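Local coordinates for protein restriction endonuclease EcoP15I, modification subunit (Escherichia coli, PDB 4ZCF) that methylates one adenine in the DNA site 5'-CAGCAG-3', using S-adenosyl-L-methionine, and joins the Res subunit for DNA restriction, at residues Val117-Tyr121 with Leu426-Asp432; Gly433-Asp439 with Ser461-Val467. One frame throughout, in Å; residues are numbered along the deposited sequence.

Interaction 1: Val117-Tyr121 with Leu426-Asp432; sequences VKMIY and LISFACD
M119 and K118 carry a helix-on-sheet contact: a central strand of the methyltransferase's Rossmann-like domain packs against the C-terminal end of helix 420-430. The short segments 119-121 and 426-430 run nearly antiparallel, at 158°, with their axes 9.8 Å apart. M119 supplies most of the apolar filling. With CG anti to the backbone N (chi1 -165°), its chain reaches out from the strand to the helix surface and crosses the side chain of I427 at about a right angle. Its SD lies 3.8 Å from I427 CG1 and 3.9 Å from A430 CB, while its CE turns toward L426 CB. An unbranched, flexible methionine suits this uneven surface, and the small A430 lets the sulfur come close to the helix backbone. Nearer the helix end, M119 CB meets C431 SG at 3.7 Å, C431 being the residue where the chain leaves the helix. K118 runs alongside the same cysteine, its CD 3.9 Å from SG. The lysine chain is extended as far as CE and then bends at chi4, which carries NZ to within 3.3 Å of A430 O in a weak hydrogen bond. A positive group beside a carbonyl of the last helical turn would probably be favoured by the helix dipole. Farther along the strand the contact thins, with Y121 CD1 4.4 Å from L426 CD1; the tyrosine hydroxyl is hydrogen-bonded to S198. Strand 193-199 adds F196 against both M119 and L426, helix 446-455 packs T450 and L454 against I427, and strand 434-439 flanks M119 by backbone pairing.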
ATOM      1  N   VAL A 117     -13.990   3.508  -4.701  1.00 32.63           N
ATOM      2  CA  VAL A 117     -13.236   4.776  -4.642  1.00 30.78           C
ATOM      3  C   VAL A 117     -11.907   4.643  -5.399  1.00 35.92           C
ATOM      4  O   VAL A 117     -11.154   3.711  -5.129  1.00 36.07           O
ATOM      5  CB  VAL A 117     -13.030   5.236  -3.165  1.00 32.34           C
ATOM      6  CG1 VAL A 117     -12.417   6.622  -3.085  1.00 31.42           C
ATOM      7  CG2 VAL A 117     -14.345   5.205  -2.396  1.00 31.64           C
ATOM      8  N   LYS A 118     -11.625   5.561  -6.347  1.00 33.10           N
ATOM      9  CA  LYS A 118     -10.370   5.540  -7.126  1.00 31.96           C
ATOM     10  C   LYS A 118      -9.256   6.253  -6.372  1.00 36.82           C
ATOM     11  O   LYS A 118      -8.085   5.906  -6.530  1.00 36.90           O
ATOM     12  CB  LYS A 118     -10.548   6.208  -8.500  1.00 32.55           C
ATOM     13  CG  LYS A 118      -9.638   5.632  -9.591  1.00 31.76           C
ATOM     14  CD  LYS A 118      -9.821   6.379 -10.908  1.00 47.37           C
ATOM     15  CE  LYS A 118      -9.100   5.779 -12.110  1.00 57.74           C
ATOM     16  NZ  LYS A 118      -7.651   5.522 -11.871  1.00 51.71           N
ATOM     17  N   MET A 119      -9.610   7.298  -5.594  1.00 32.25           N
ATOM     18  CA  MET A 119      -8.621   8.079  -4.863  1.00 30.26           C
ATOM     19  C   MET A 119      -9.168   8.600  -3.569  1.00 32.97           C
ATOM     20  O   MET A 119     -10.308   9.051  -3.511  1.00 33.65           O
ATOM     21  CB  MET A 119      -8.135   9.264  -5.723  1.00 32.45           C
ATOM     22  CG  MET A 119      -6.872   9.928  -5.207  1.00 37.02           C
ATOM     23  SD  MET A 119      -6.618  11.568  -5.945  1.00 42.05           S
ATOM     24  CE  MET A 119      -5.966  12.425  -4.608  1.00 36.74           C
ATOM     25  N   ILE A 120      -8.318   8.606  -2.550  1.00 27.75           N
ATOM     26  CA  ILE A 120      -8.573   9.197  -1.256  1.00 26.33           C
ATOM     27  C   ILE A 120      -7.500  10.222  -1.015  1.00 34.30           C
ATOM     28  O   ILE A 120      -6.316   9.904  -1.125  1.00 34.30           O
ATOM     29  CB  ILE A 120      -8.611   8.155  -0.102  1.00 27.81           C
ATOM     30  CG1 ILE A 120      -9.755   7.096  -0.320  1.00 27.07           C
ATOM     31  CG2 ILE A 120      -8.688   8.846   1.286  1.00 24.04           C
ATOM     32  CD1 ILE A 120      -9.845   5.998   0.770  1.00 17.43           C
ATOM     33  N   TYR A 121      -7.905  11.470  -0.721  1.00 33.30           N
ATOM     34  CA  TYR A 121      -6.995  12.518  -0.282  1.00 32.47           C
ATOM     35  C   TYR A 121      -7.475  12.930   1.086  1.00 34.19           C
ATOM     36  O   TYR A 121      -8.644  13.224   1.239  1.00 34.73           O
ATOM     37  CB  TYR A 121      -6.935  13.756  -1.210  1.00 34.39           C
ATOM     38  CG  TYR A 121      -6.074  14.838  -0.577  1.00 35.52           C
ATOM     39  CD1 TYR A 121      -4.695  14.658  -0.425  1.00 36.68           C
ATOM     40  CD2 TYR A 121      -6.654  15.936   0.053  1.00 35.90           C
ATOM     41  CE1 TYR A 121      -3.914  15.581   0.261  1.00 33.41           C
ATOM     42  CE2 TYR A 121      -5.884  16.838   0.784  1.00 37.18           C
ATOM     43  CZ  TYR A 121      -4.511  16.672   0.856  1.00 38.78           C
ATOM     44  OH  TYR A 121      -3.743  17.565   1.548  1.00 37.09           O
ATOM     45  N   LEU A 426      -2.622  16.035  -8.182  1.00 38.84           N
ATOM     46  CA  LEU A 426      -2.698  14.672  -7.642  1.00 37.36           C
ATOM     47  C   LEU A 426      -3.948  13.963  -8.129  1.00 39.23           C
ATOM     48  O   LEU A 426      -3.872  12.782  -8.468  1.00 39.93           O
ATOM     49  CB  LEU A 426      -2.666  14.621  -6.104  1.00 37.95           C
ATOM     50  CG  LEU A 426      -1.792  15.585  -5.307  1.00 42.56           C
ATOM     51  CD1 LEU A 426      -1.982  15.342  -3.814  1.00 42.19           C
ATOM     52  CD2 LEU A 426      -0.324  15.486  -5.705  1.00 43.72           C
ATOM     53  N   ILE A 427      -5.100  14.665  -8.167  1.00 35.38           N
ATOM     54  CA  ILE A 427      -6.348  14.100  -8.710  1.00 35.58           C
ATOM     55  C   ILE A 427      -6.166  13.798 -10.212  1.00 41.18           C
ATOM     56  O   ILE A 427      -6.480  12.688 -10.652  1.00 42.09           O
ATOM     57  CB  ILE A 427      -7.608  14.947  -8.400  1.00 38.15           C
ATOM     58  CG1 ILE A 427      -7.864  15.010  -6.873  1.00 37.22           C
ATOM     59  CG2 ILE A 427      -8.831  14.384  -9.150  1.00 39.63           C
ATOM     60  CD1 ILE A 427      -8.962  15.962  -6.411  1.00 39.92           C
ATOM     61  N   SER A 428      -5.584  14.741 -10.969  1.00 37.80           N
ATOM     62  CA  SER A 428      -5.306  14.531 -12.399  1.00 37.54           C
ATOM     63  C   SER A 428      -4.401  13.316 -12.653  1.00 40.64           C
ATOM     64  O   SER A 428      -4.670  12.580 -13.598  1.00 39.65           O
ATOM     65  CB  SER A 428      -4.706  15.779 -13.042  1.00 39.17           C
ATOM     66  OG  SER A 428      -5.562  16.904 -12.936  1.00 45.42           O
ATOM     67  N   PHE A 429      -3.320  13.119 -11.835  1.00 36.28           N
ATOM     68  CA  PHE A 429      -2.391  11.974 -12.000  1.00 34.15           C
ATOM     69  C   PHE A 429      -3.039  10.644 -11.629  1.00 38.78           C
ATOM     70  O   PHE A 429      -3.085   9.744 -12.486  1.00 38.54           O
ATOM     71  CB  PHE A 429      -1.076  12.157 -11.206  1.00 34.31           C
ATOM     72  CG  PHE A 429      -0.095  13.111 -11.836  1.00 34.06           C
ATOM     73  CD1 PHE A 429       0.471  12.836 -13.075  1.00 35.15           C
ATOM     74  CD2 PHE A 429       0.235  14.307 -11.210  1.00 35.72           C
ATOM     75  CE1 PHE A 429       1.341  13.739 -13.679  1.00 36.45           C
ATOM     76  CE2 PHE A 429       1.083  15.234 -11.829  1.00 37.80           C
ATOM     77  CZ  PHE A 429       1.651  14.933 -13.049  1.00 35.68           C
ATOM     78  N   ALA A 430      -3.527  10.514 -10.354  1.00 34.19           N
ATOM     79  CA  ALA A 430      -4.114   9.262  -9.855  1.00 34.64           C
ATOM     80  C   ALA A 430      -5.301   8.801 -10.675  1.00 41.26           C
ATOM     81  O   ALA A 430      -5.298   7.671 -11.178  1.00 41.36           O
ATOM     82  CB  ALA A 430      -4.464   9.366  -8.375  1.00 35.13           C
ATOM     83  N   CYS A 431      -6.277   9.693 -10.869  1.00 39.88           N
ATOM     84  CA  CYS A 431      -7.482   9.434 -11.650  1.00 41.22           C
ATOM     85  C   CYS A 431      -7.225   9.886 -13.085  1.00 51.25           C
ATOM     86  O   CYS A 431      -6.414  10.780 -13.296  1.00 53.59           O
ATOM     87  CB  CYS A 431      -8.651  10.195 -11.039  1.00 40.80           C
ATOM     88  SG  CYS A 431      -8.944   9.841  -9.289  1.00 44.05           S
ATOM     89  N   ASP A 432      -7.898   9.337 -14.072  1.00 49.53           N
ATOM     90  CA  ASP A 432      -7.593   9.877 -15.407  1.00 50.43           C
ATOM     91  C   ASP A 432      -8.848  10.435 -16.104  1.00 52.79           C
ATOM     92  O   ASP A 432      -9.277   9.910 -17.136  1.00 52.34           O
ATOM     93  CB  ASP A 432      -6.795   8.873 -16.264  1.00 53.52           C
ATOM     94  CG  ASP A 432      -5.771   9.506 -17.194  1.00 73.41           C
ATOM     95  OD1 ASP A 432      -4.858  10.205 -16.688  1.00 76.26           O
ATOM     96  OD2 ASP A 432      -5.849   9.260 -18.423  1.00 81.31           O
TER

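Interaction 2: Gly433-Asp439 with Ser461-Val467; sequences GEGIVLD and SYQFITV
Strands 434-439 and 461-467 lie side by side, I436 paired with Q463 and D439 with T466, as the two parallel strands of a right-handed beta-alpha-beta crossover through helix 446-455 in the Rossmann-like sheet. From I436 and Q463 onward the pairing is regular, and from V437 and F464 on it is buried. V437 is gripped at both backbone polar atoms: its N gives a nearly straight bond to Q463 O (2.8 Å, 172°), and its O receives I465 N. On the face carrying I436, L438 and I465, branched aliphatic chains interlock: L438 CD1 reaches I465 CG2 at 3.6 Å, and I465 CD1 meets I436 CG2 at 3.7 Å. L438 has CG anti to its own N (chi1 172°), which swings CD1 over the neighbouring strand, and helix 102-113 covers this pair. Opposite, V437 and F464 face helix 446-455. The start of the strands, where E434 and S461 are exposed, is looser. A water takes the place of a direct bond there, accepting from G435 N and donating to S461 O, while E434 turns its carboxylate to a salt bridge with R190. Y462 closes this end on its buried side. Its ring lies along the chain of residues 433-435, with G433 O over one face and G435 O at its edge, and its OH accepts a hydrogen bond from G433 N (3.2 Å). A phenylalanine here would probably keep the ring packing but leave G433 N without this partner. Both glycines fit their backbones: G433 has positive phi, and at G435 a side chain would jam against the carbonyl of E434. The G433 O that lies over the Y462 ring also accepts S461 N, at 2.9 Å.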
ATOM      1  N   GLY A 433      -9.431  11.479 -15.497  1.00 47.57           N
ATOM      2  CA  GLY A 433     -10.650  12.125 -15.978  1.00 46.90           C
ATOM      3  C   GLY A 433     -11.946  11.532 -15.456  1.00 49.43           C
ATOM      4  O   GLY A 433     -13.014  12.095 -15.682  1.00 49.93           O
ATOM      5  N   GLU A 434     -11.863  10.421 -14.725  1.00 45.59           N
ATOM      6  CA  GLU A 434     -13.004   9.667 -14.168  1.00 45.16           C
ATOM      7  C   GLU A 434     -12.655   9.113 -12.771  1.00 44.07           C
ATOM      8  O   GLU A 434     -11.495   8.797 -12.518  1.00 41.95           O
ATOM      9  CB  GLU A 434     -13.347   8.513 -15.162  1.00 46.82           C
ATOM     10  CG  GLU A 434     -13.797   7.170 -14.583  1.00 64.25           C
ATOM     11  CD  GLU A 434     -12.760   6.201 -14.025  1.00 87.08           C
ATOM     12  OE1 GLU A 434     -11.563   6.331 -14.372  1.00 92.88           O
ATOM     13  OE2 GLU A 434     -13.153   5.305 -13.241  1.00 70.16           O
ATOM     14  N   GLY A 435     -13.664   8.937 -11.917  1.00 39.07           N
ATOM     15  CA  GLY A 435     -13.473   8.330 -10.604  1.00 36.76           C
ATOM     16  C   GLY A 435     -13.987   9.081  -9.410  1.00 37.81           C
ATOM     17  O   GLY A 435     -14.142  10.300  -9.442  1.00 38.31           O
ATOM     18  N   ILE A 436     -14.229   8.336  -8.332  1.00 33.50           N
ATOM     19  CA  ILE A 436     -14.711   8.841  -7.051  1.00 33.00           C
ATOM     20  C   ILE A 436     -13.502   9.344  -6.269  1.00 37.61           C
ATOM     21  O   ILE A 436     -12.508   8.624  -6.156  1.00 37.74           O
ATOM     22  CB  ILE A 436     -15.513   7.721  -6.308  1.00 36.23           C
ATOM     23  CG1 ILE A 436     -16.893   7.463  -6.982  1.00 35.38           C
ATOM     24  CG2 ILE A 436     -15.639   7.970  -4.801  1.00 36.59           C
ATOM     25  CD1 ILE A 436     -17.642   6.161  -6.538  1.00 31.05           C
ATOM     26  N   VAL A 437     -13.568  10.606  -5.770  1.00 34.48           N
ATOM     27  CA  VAL A 437     -12.506  11.206  -4.953  1.00 33.06           C
ATOM     28  C   VAL A 437     -13.078  11.392  -3.558  1.00 36.69           C
ATOM     29  O   VAL A 437     -14.098  12.067  -3.416  1.00 37.38           O
ATOM     30  CB  VAL A 437     -11.897  12.508  -5.548  1.00 35.03           C
ATOM     31  CG1 VAL A 437     -10.945  13.170  -4.558  1.00 33.71           C
ATOM     32  CG2 VAL A 437     -11.180  12.225  -6.860  1.00 34.48           C
ATOM     33  N   LEU A 438     -12.463  10.760  -2.541  1.00 32.17           N
ATOM     34  CA  LEU A 438     -12.972  10.834  -1.176  1.00 31.68           C
ATOM     35  C   LEU A 438     -12.086  11.587  -0.183  1.00 37.01           C
ATOM     36  O   LEU A 438     -10.906  11.289  -0.057  1.00 37.25           O
ATOM     37  CB  LEU A 438     -13.380   9.424  -0.660  1.00 31.32           C
ATOM     38  CG  LEU A 438     -13.760   9.293   0.826  1.00 34.62           C
ATOM     39  CD1 LEU A 438     -15.183   9.722   1.078  1.00 34.40           C
ATOM     40  CD2 LEU A 438     -13.526   7.904   1.345  1.00 34.20           C
ATOM     41  N   ASP A 439     -12.668  12.549   0.543  1.00 34.31           N
ATOM     42  CA  ASP A 439     -11.959  13.283   1.605  1.00 34.36           C
ATOM     43  C   ASP A 439     -12.797  13.163   2.857  1.00 38.26           C
ATOM     44  O   ASP A 439     -13.892  13.686   2.886  1.00 39.52           O
ATOM     45  CB  ASP A 439     -11.713  14.775   1.247  1.00 35.25           C
ATOM     46  CG  ASP A 439     -10.690  15.496   2.114  1.00 41.30           C
ATOM     47  OD1 ASP A 439     -10.565  15.155   3.322  1.00 44.48           O
ATOM     48  OD2 ASP A 439      -9.985  16.354   1.589  1.00 42.77           O
ATOM     49  N   SER A 461     -15.044  14.190 -15.381  1.00 51.74           N
ATOM     50  CA  SER A 461     -16.252  13.991 -14.586  1.00 50.26           C
ATOM     51  C   SER A 461     -15.952  13.109 -13.381  1.00 49.00           C
ATOM     52  O   SER A 461     -16.353  11.948 -13.334  1.00 48.39           O
ATOM     53  CB  SER A 461     -17.395  13.430 -15.437  1.00 53.57           C
ATOM     54  OG  SER A 461     -17.023  12.186 -16.011  1.00 63.15           O
ATOM     55  N   TYR A 462     -15.237  13.670 -12.401  1.00 42.95           N
ATOM     56  CA  TYR A 462     -14.986  12.967 -11.144  1.00 41.53           C
ATOM     57  C   TYR A 462     -16.202  13.223 -10.251  1.00 44.96           C
ATOM     58  O   TYR A 462     -16.964  14.154 -10.502  1.00 45.02           O
ATOM     59  CB  TYR A 462     -13.735  13.492 -10.408  1.00 41.52           C
ATOM     60  CG  TYR A 462     -12.485  13.621 -11.245  1.00 43.09           C
ATOM     61  CD1 TYR A 462     -11.787  12.492 -11.677  1.00 44.78           C
ATOM     62  CD2 TYR A 462     -11.940  14.870 -11.529  1.00 43.35           C
ATOM     63  CE1 TYR A 462     -10.627  12.607 -12.445  1.00 41.64           C
ATOM     64  CE2 TYR A 462     -10.763  14.992 -12.263  1.00 43.91           C
ATOM     65  CZ  TYR A 462     -10.124  13.857 -12.740  1.00 44.09           C
ATOM     66  OH  TYR A 462      -8.984  13.980 -13.483  1.00 44.17           O
ATOM     67  N   GLN A 463     -16.383  12.414  -9.205  1.00 40.11           N
ATOM     68  CA  GLN A 463     -17.454  12.645  -8.252  1.00 38.77           C
ATOM     69  C   GLN A 463     -16.780  12.812  -6.914  1.00 41.71           C
ATOM     70  O   GLN A 463     -15.856  12.072  -6.585  1.00 42.24           O
ATOM     71  CB  GLN A 463     -18.422  11.466  -8.199  1.00 39.71           C
ATOM     72  CG  GLN A 463     -18.852  10.970  -9.560  1.00 41.82           C
ATOM     73  CD  GLN A 463     -19.248   9.532  -9.465  1.00 61.65           C
ATOM     74  OE1 GLN A 463     -20.322   9.190  -8.941  1.00 57.53           O
ATOM     75  NE2 GLN A 463     -18.358   8.660  -9.933  1.00 53.26           N
ATOM     76  N   PHE A 464     -17.191  13.792  -6.153  1.00 37.41           N
ATOM     77  CA  PHE A 464     -16.580  13.948  -4.851  1.00 36.95           C
ATOM     78  C   PHE A 464     -17.500  13.436  -3.748  1.00 40.37           C
ATOM     79  O   PHE A 464     -18.723  13.570  -3.835  1.00 40.74           O
ATOM     80  CB  PHE A 464     -16.121  15.413  -4.598  1.00 38.48           C
ATOM     81  CG  PHE A 464     -17.175  16.453  -4.255  1.00 40.43           C
ATOM     82  CD1 PHE A 464     -17.827  16.433  -3.018  1.00 43.29           C
ATOM     83  CD2 PHE A 464     -17.431  17.518  -5.115  1.00 43.20           C
ATOM     84  CE1 PHE A 464     -18.779  17.411  -2.686  1.00 44.36           C
ATOM     85  CE2 PHE A 464     -18.377  18.501  -4.779  1.00 45.74           C
ATOM     86  CZ  PHE A 464     -19.040  18.443  -3.567  1.00 43.40           C
ATOM     87  N   ILE A 465     -16.898  12.886  -2.697  1.00 35.17           N
ATOM     88  CA  ILE A 465     -17.573  12.496  -1.472  1.00 33.52           C
ATOM     89  C   ILE A 465     -16.669  13.083  -0.406  1.00 36.07           C
ATOM     90  O   ILE A 465     -15.480  12.783  -0.419  1.00 35.88           O
ATOM     91  CB  ILE A 465     -17.783  10.960  -1.283  1.00 36.02           C
ATOM     92  CG1 ILE A 465     -18.507  10.304  -2.453  1.00 35.07           C
ATOM     93  CG2 ILE A 465     -18.491  10.656   0.038  1.00 36.51           C
ATOM     94  CD1 ILE A 465     -18.371   8.756  -2.491  1.00 40.99           C
ATOM     95  N   THR A 466     -17.192  14.003   0.431  1.00 32.64           N
ATOM     96  CA  THR A 466     -16.452  14.608   1.551  1.00 32.70           C
ATOM     97  C   THR A 466     -17.231  14.520   2.855  1.00 35.05           C
ATOM     98  O   THR A 466     -18.441  14.710   2.871  1.00 32.85           O
ATOM     99  CB  THR A 466     -15.842  16.023   1.288  1.00 47.98           C
ATOM    100  OG1 THR A 466     -16.869  17.024   1.228  1.00 47.45           O
ATOM    101  CG2 THR A 466     -14.923  16.074   0.049  1.00 50.25           C
ATOM    102  N   VAL A 467     -16.515  14.228   3.944  1.00 32.46           N
ATOM    103  CA  VAL A 467     -17.073  14.075   5.279  1.00 32.97           C
ATOM    104  C   VAL A 467     -16.537  15.147   6.230  1.00 40.96           C
ATOM    105  O   VAL A 467     -15.352  15.451   6.217  1.00 40.05           O
ATOM    106  CB  VAL A 467     -16.900  12.632   5.832  1.00 34.26           C
ATOM    107  CG1 VAL A 467     -17.823  12.401   7.034  1.00 33.10           C
ATOM    108  CG2 VAL A 467     -17.172  11.589   4.739  1.00 33.09           C
TER
HETATM  109  O   HOH W   1     -16.265   9.257 -12.578  1.00 38.15           O

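In the fold
The centres of the two interactions lie 8 Å apart, and both reach the same mixed sheet of the methylase domain. Interaction 1 closes before interaction 2 opens along the chain: helix 420-430 runs out at its contact with strand 117-122, and the chain turns directly into strand 434-439, which interaction 2 then pairs with 461-468. Strand 434-439 thus lies between 461-468 and 117-122, in parallel with both. The junction is direct, with probable hydrogen bonds from L438 N to M119 O (2.9 Å) and from Y121 N to L438 O (3.1 Å). Residues about 300 positions apart in sequence are thereby gathered into one continuous methyltransferase sheet, flanked by helices 420-430, 446-455 and 102-113.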